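Local coordinates for protein guanylate kinase (Stenotrophomonas maltophilia, PDB 6WCT) that catalyses the ATP-dependent phosphorylation of GMP to GDP and so probably helps to recycle GMP and, indirectly, cGMP, at residues K35-N40 with Q148-K153; G155-S158 with Q164-G167. All coordinates share one frame; numbering follows the deposited sequence.

How the interactions relate
From the N terminus, the chain leaves strand 24-28 through the phosphate-binding loop and enters helix 35-45, where interaction 1 has its first segment. More than a hundred residues follow, taking in most of both sheets, before helix 144-152 supplies R150 and closes this long loop across a phosphate ion. Interaction 2 comes next in series, neither nesting in nor crossing the first: it joins the link after helix 144-152 to helix 159-173, only six residues apart at their closest ends. Their centres lie about 13 Å apart, and the two contacts touch where M151 packs against R165 and L166, so helix 144-152, which carries R150, also packs beside interaction 2.

Interaction 1: residues K35-N40 with Q148-K153; sequences KSSIVN and QDRMRK. With 5GP (guanosine-5'-monophosphate), chain E; PO4 (phosphate ion), chain F.
R150 swings CG away from its own backbone N (chi1 -170°) and runs extended to NE, which carries it from helix 144-152 to the first turn of helix 35-45. There S37 points its CB toward the other helix and sets OG beside its own backbone N (chi1 -79°), where R150 NH2 gives S37 OG a weak hydrogen bond of 3.4 Å, fairly straight at 163°. The bond is minor beside the phosphate ion, probably picked up from the crystallisation solution, that the two segments share. Its phosphorus lies at the guanidinium edge, in the plane of the group. R150 NH2 donates to phosphate O2 at 2.8 Å, while NE makes a weaker bond to O3. S36 holds the ion from the other segment: its backbone N donates to O1 at 2.9 Å, and its OG donates to O2 at a suspiciously short 2.5 Å, an exact length that is doubtful. A small serine suits this place because its hydroxyl and amide can serve one anion together. K35, bent at chi3, turns instead to the nucleotide, its NZ donating to O2' of guanosine-5'-monophosphate at 3.0 Å and also to the carbonyl O of A29. The sequence from A29 to S36 fits a Walker A P-loop, with G32 N, G34 N and R154 NH2 also hydrogen-bonded to the ion. S36, S37 and R150 are ADP-binding residues of this enzyme, which suggests that the ion occupies a nucleotide phosphate position. Its negative charge probably lets R150 and R154 lie close together, consistent with a pocket built to bind a polyphosphate.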
loop_
_atom_site.group_PDB
_atom_site.type_symbol
_atom_site.label_atom_id
_atom_site.label_comp_id
_atom_site.label_asym_id
_atom_site.label_seq_id
_atom_site.Cartn_x
_atom_site.Cartn_y
_atom_site.Cartn_z
ATOM N N LYS A 35 -12.965 3.390 13.738
ATOM C CA LYS A 35 -11.950 4.064 12.933
ATOM C C LYS A 35 -11.231 5.165 13.712
ATOM O O LYS A 35 -10.010 5.319 13.583
ATOM C CB LYS A 35 -12.562 4.584 11.619
ATOM C CG LYS A 35 -12.239 6.031 11.193
ATOM C CD LYS A 35 -13.305 6.604 10.195
ATOM C CE LYS A 35 -14.327 7.509 10.883
ATOM N NZ LYS A 35 -15.654 7.522 10.184
ATOM N N SER A 36 -11.957 5.959 14.509
ATOM C CA SER A 36 -11.288 7.089 15.149
ATOM C C SER A 36 -10.202 6.589 16.096
ATOM O O SER A 36 -9.111 7.171 16.167
ATOM C CB SER A 36 -12.288 7.992 15.880
ATOM O OG SER A 36 -12.866 7.326 16.985
ATOM N N SER A 37 -10.464 5.489 16.805
ATOM C CA SER A 37 -9.440 4.937 17.690
ATOM C C SER A 37 -8.265 4.400 16.882
ATOM O O SER A 37 -7.102 4.545 17.286
ATOM C CB SER A 37 -10.032 3.833 18.562
ATOM O OG SER A 37 -10.750 4.386 19.643
ATOM N N ILE A 38 -8.543 3.800 15.722
ATOM C CA ILE A 38 -7.460 3.307 14.887
ATOM C C ILE A 38 -6.637 4.471 14.335
ATOM O O ILE A 38 -5.400 4.426 14.333
ATOM C CB ILE A 38 -8.028 2.409 13.775
ATOM C CG1 ILE A 38 -8.690 1.182 14.390
ATOM C CG2 ILE A 38 -6.931 1.957 12.844
ATOM C CD1 ILE A 38 -9.495 0.388 13.378
ATOM N N VAL A 39 -7.306 5.525 13.856
ATOM C CA VAL A 39 -6.605 6.683 13.286
ATOM C C VAL A 39 -5.766 7.397 14.347
ATOM O O VAL A 39 -4.595 7.737 14.118
ATOM C CB VAL A 39 -7.619 7.644 12.635
ATOM C CG1 VAL A 39 -7.034 9.047 12.488
ATOM C CG2 VAL A 39 -8.063 7.117 11.293
ATOM N N ASN A 40 -6.351 7.640 15.524
ATOM C CA ASN A 40 -5.607 8.325 16.580
ATOM C C ASN A 40 -4.371 7.537 16.992
ATOM O O ASN A 40 -3.301 8.120 17.217
ATOM C CB ASN A 40 -6.500 8.557 17.801
ATOM C CG ASN A 40 -7.639 9.518 17.521
ATOM O OD1 ASN A 40 -7.597 10.293 16.560
ATOM N ND2 ASN A 40 -8.653 9.494 18.377
ATOM N N GLN A 148 -23.373 -2.700 16.866
ATOM C CA GLN A 148 -24.298 -2.461 17.972
ATOM C C GLN A 148 -23.556 -2.340 19.292
ATOM O O GLN A 148 -23.811 -1.416 20.072
ATOM C CB GLN A 148 -25.329 -3.587 18.049
ATOM N N ASP A 149 -22.593 -3.233 19.536
ATOM C CA ASP A 149 -21.922 -3.249 20.830
ATOM C C ASP A 149 -21.205 -1.927 21.098
ATOM O O ASP A 149 -21.351 -1.339 22.177
ATOM C CB ASP A 149 -20.951 -4.434 20.905
ATOM C CG ASP A 149 -21.658 -5.798 20.803
ATOM O OD1 ASP A 149 -22.903 -5.851 20.915
ATOM O OD2 ASP A 149 -20.957 -6.824 20.640
ATOM N N ARG A 150 -20.453 -1.420 20.114
ATOM C CA ARG A 150 -19.735 -0.161 20.313
ATOM C C ARG A 150 -20.686 1.028 20.449
ATOM O O ARG A 150 -20.304 2.048 21.033
ATOM C CB ARG A 150 -18.716 0.081 19.190
ATOM C CG ARG A 150 -17.759 1.262 19.454
ATOM C CD ARG A 150 -16.400 1.037 18.800
ATOM N NE ARG A 150 -15.689 2.280 18.481
ATOM C CZ ARG A 150 -14.550 2.671 19.055
ATOM N NH1 ARG A 150 -13.975 1.920 19.989
ATOM N NH2 ARG A 150 -13.977 3.812 18.682
ATOM N N MET A 151 -21.918 0.922 19.940
ATOM C CA MET A 151 -22.834 2.058 20.022
ATOM C C MET A 151 -23.439 2.192 21.413
ATOM O O MET A 151 -23.546 3.305 21.938
ATOM C CB MET A 151 -23.947 1.927 18.983
ATOM C CG MET A 151 -23.625 2.517 17.631
ATOM S SD MET A 151 -24.986 2.246 16.496
ATOM C CE MET A 151 -24.104 1.733 15.025
ATOM N N ARG A 152 -23.837 1.082 22.033
ATOM C CA ARG A 152 -24.400 1.189 23.372
ATOM C C ARG A 152 -23.331 1.313 24.457
ATOM O O ARG A 152 -23.679 1.396 25.642
ATOM C CB ARG A 152 -25.338 0.009 23.660
ATOM C CG ARG A 152 -24.739 -1.374 23.519
ATOM C CD ARG A 152 -25.479 -2.198 22.463
ATOM N NE ARG A 152 -26.936 -2.110 22.570
ATOM C CZ ARG A 152 -27.788 -2.708 21.737
ATOM N NH1 ARG A 152 -27.336 -3.443 20.729
ATOM N NH2 ARG A 152 -29.095 -2.572 21.909
ATOM N N LYS A 153 -22.051 1.341 24.085
ATOM C CA LYS A 153 -20.968 1.672 25.003
ATOM C C LYS A 153 -20.475 3.102 24.824
ATOM O O LYS A 153 -19.543 3.520 25.520
ATOM C CB LYS A 153 -19.800 0.694 24.833
HETATM P P 5GP E . -21.129 10.629 12.781
HETATM O O1P 5GP E . -20.048 11.279 13.608
HETATM O O2P 5GP E . -21.711 9.344 13.369
HETATM O O3P 5GP E . -22.259 11.548 12.390
HETATM O "O5'" 5GP E . -20.492 10.254 11.391
HETATM C "C5'" 5GP E . -21.312 9.996 10.270
HETATM C "C4'" 5GP E . -20.475 9.901 9.031
HETATM O "O4'" 5GP E . -20.095 11.238 8.614
HETATM C "C3'" 5GP E . -19.157 9.125 9.216
HETATM O "O3'" 5GP E . -18.930 8.275 8.099
HETATM C "C2'" 5GP E . -18.103 10.222 9.188
HETATM O "O2'" 5GP E . -16.832 9.813 8.735
HETATM C "C1'" 5GP E . -18.747 11.214 8.239
HETATM N N9 5GP E . -18.189 12.553 8.323
HETATM C C8 5GP E . -17.531 13.094 9.396
HETATM N N7 5GP E . -16.959 14.237 9.127
HETATM C C5 5GP E . -17.273 14.471 7.798
HETATM C C6 5GP E . -16.894 15.516 6.937
HETATM O O6 5GP E . -16.177 16.473 7.221
HETATM N N1 5GP E . -17.387 15.346 5.655
HETATM C C2 5GP E . -18.155 14.285 5.242
HETATM N N2 5GP E . -18.526 14.260 3.956
HETATM N N3 5GP E . -18.520 13.294 6.050
HETATM C C4 5GP E . -18.044 13.445 7.297
HETATM P P PO4 F . -15.705 5.634 15.796
HETATM O O1 PO4 F . -14.844 5.944 14.593
HETATM O O2 PO4 F . -14.872 5.866 17.027
HETATM O O3 PO4 F . -16.154 4.186 15.815
HETATM O O4 PO4 F . -16.907 6.552 15.768
#

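Interaction 2: residues G155-S158 with Q164-G167; sequences GQDS and QRLG
The link between helices 144-152 and 159-173 is pinned back onto the second of them by a salt bridge at the protein surface. D157, the residue before the helix N-cap, turns its side chain toward R165, and D157 OD2 meets R165 NH1 at 2.6 Å. The pairing is single-pronged: D157 OD1 stays 3.6 Å from R165 NH1, and the carboxylate and guanidinium planes are turned 71° apart. OD2 approaches the guanidinium at its rim, close to the plane, and one oxygen does the work in place of the flat two-pronged pairing that these groups can form. R165 starts with CG beside its backbone N (chi1 -57°), and a bend at chi2 (-141°) helps direct the chain across to the aspartate. The two side chains cross at about a right angle. An arginine suits the place because its long arm bridges a wide gap, the CA atoms of D157 and R165 being 10.0 Å apart, whereas aspartate keeps its charge close to the loop. S158, next in sequence, occupies the N-cap position, and its OG accepts a hydrogen bond from V161 N, so the loop is secured at the helix start as well. R165 also lies close to R61, a GMP-binding residue, and D157 probably offsets part of the positive charge gathered there. The side chain of R165 is about 6 Å from the bound nucleotide at nearest approach. On helix 159-173, R165 and L166 both pack against M151 of helix 144-152, and L166 also touches L147, joining the helix pair beside the bridged loop.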
loop_
_atom_site.group_PDB
_atom_site.type_symbol
_atom_site.label_atom_id
_atom_site.label_comp_id
_atom_site.label_asym_id
_atom_site.label_seq_id
_atom_site.Cartn_x
_atom_site.Cartn_y
_atom_site.Cartn_z
ATOM N N GLY A 155 -22.958 5.610 24.796
ATOM C CA GLY A 155 -24.020 6.388 25.401
ATOM C C GLY A 155 -25.365 5.713 25.238
ATOM O O GLY A 155 -25.606 4.936 24.315
ATOM N N GLN A 156 -26.267 6.028 26.163
ATOM C CA GLN A 156 -27.612 5.458 26.176
ATOM C C GLN A 156 -28.377 5.962 24.963
ATOM O O GLN A 156 -28.891 7.083 24.956
ATOM C CB GLN A 156 -28.335 5.822 27.469
ATOM N N ASP A 157 -28.447 5.135 23.926
ATOM C CA ASP A 157 -29.244 5.413 22.741
ATOM C C ASP A 157 -30.476 4.518 22.736
ATOM O O ASP A 157 -30.411 3.353 23.147
ATOM C CB ASP A 157 -28.428 5.196 21.470
ATOM C CG ASP A 157 -28.043 6.495 20.809
ATOM O OD1 ASP A 157 -28.875 7.427 20.822
ATOM O OD2 ASP A 157 -26.912 6.589 20.286
ATOM N N SER A 158 -31.603 5.064 22.288
ATOM C CA SER A 158 -32.810 4.264 22.248
ATOM C C SER A 158 -32.681 3.174 21.194
ATOM O O SER A 158 -31.824 3.223 20.304
ATOM C CB SER A 158 -34.029 5.129 21.945
ATOM O OG SER A 158 -34.016 5.546 20.594
ATOM N N GLN A 164 -31.868 3.081 13.561
ATOM C CA GLN A 164 -31.628 4.056 12.500
ATOM C C GLN A 164 -30.143 4.161 12.160
ATOM O O GLN A 164 -29.764 4.138 10.983
ATOM C CB GLN A 164 -32.181 5.424 12.903
ATOM C CG GLN A 164 -31.793 6.549 11.955
ATOM C CD GLN A 164 -32.181 7.914 12.478
ATOM O OE1 GLN A 164 -33.062 8.037 13.322
ATOM N NE2 GLN A 164 -31.519 8.951 11.983
ATOM N N ARG A 165 -29.282 4.251 13.181
ATOM C CA ARG A 165 -27.849 4.406 12.926
ATOM C C ARG A 165 -27.255 3.157 12.284
ATOM O O ARG A 165 -26.350 3.251 11.447
ATOM C CB ARG A 165 -27.115 4.746 14.225
ATOM C CG ARG A 165 -27.648 6.000 14.921
ATOM C CD ARG A 165 -26.529 6.856 15.519
ATOM N NE ARG A 165 -27.009 8.189 15.891
ATOM C CZ ARG A 165 -26.994 8.686 17.127
ATOM N NH1 ARG A 165 -26.508 7.976 18.138
ATOM N NH2 ARG A 165 -27.461 9.906 17.353
ATOM N N LEU A 166 -27.751 1.977 12.667
ATOM C CA LEU A 166 -27.315 0.744 12.021
ATOM C C LEU A 166 -27.689 0.748 10.551
ATOM O O LEU A 166 -26.919 0.284 9.702
ATOM C CB LEU A 166 -27.935 -0.460 12.731
ATOM C CG LEU A 166 -27.296 -0.780 14.085
ATOM C CD1 LEU A 166 -28.006 -1.932 14.763
ATOM C CD2 LEU A 166 -25.821 -1.124 13.867
ATOM N N GLY A 167 -28.878 1.257 10.229
ATOM C CA GLY A 167 -29.258 1.358 8.832
ATOM C C GLY A 167 -28.379 2.339 8.089
ATOM O O GLY A 167 -27.944 2.073 6.965
#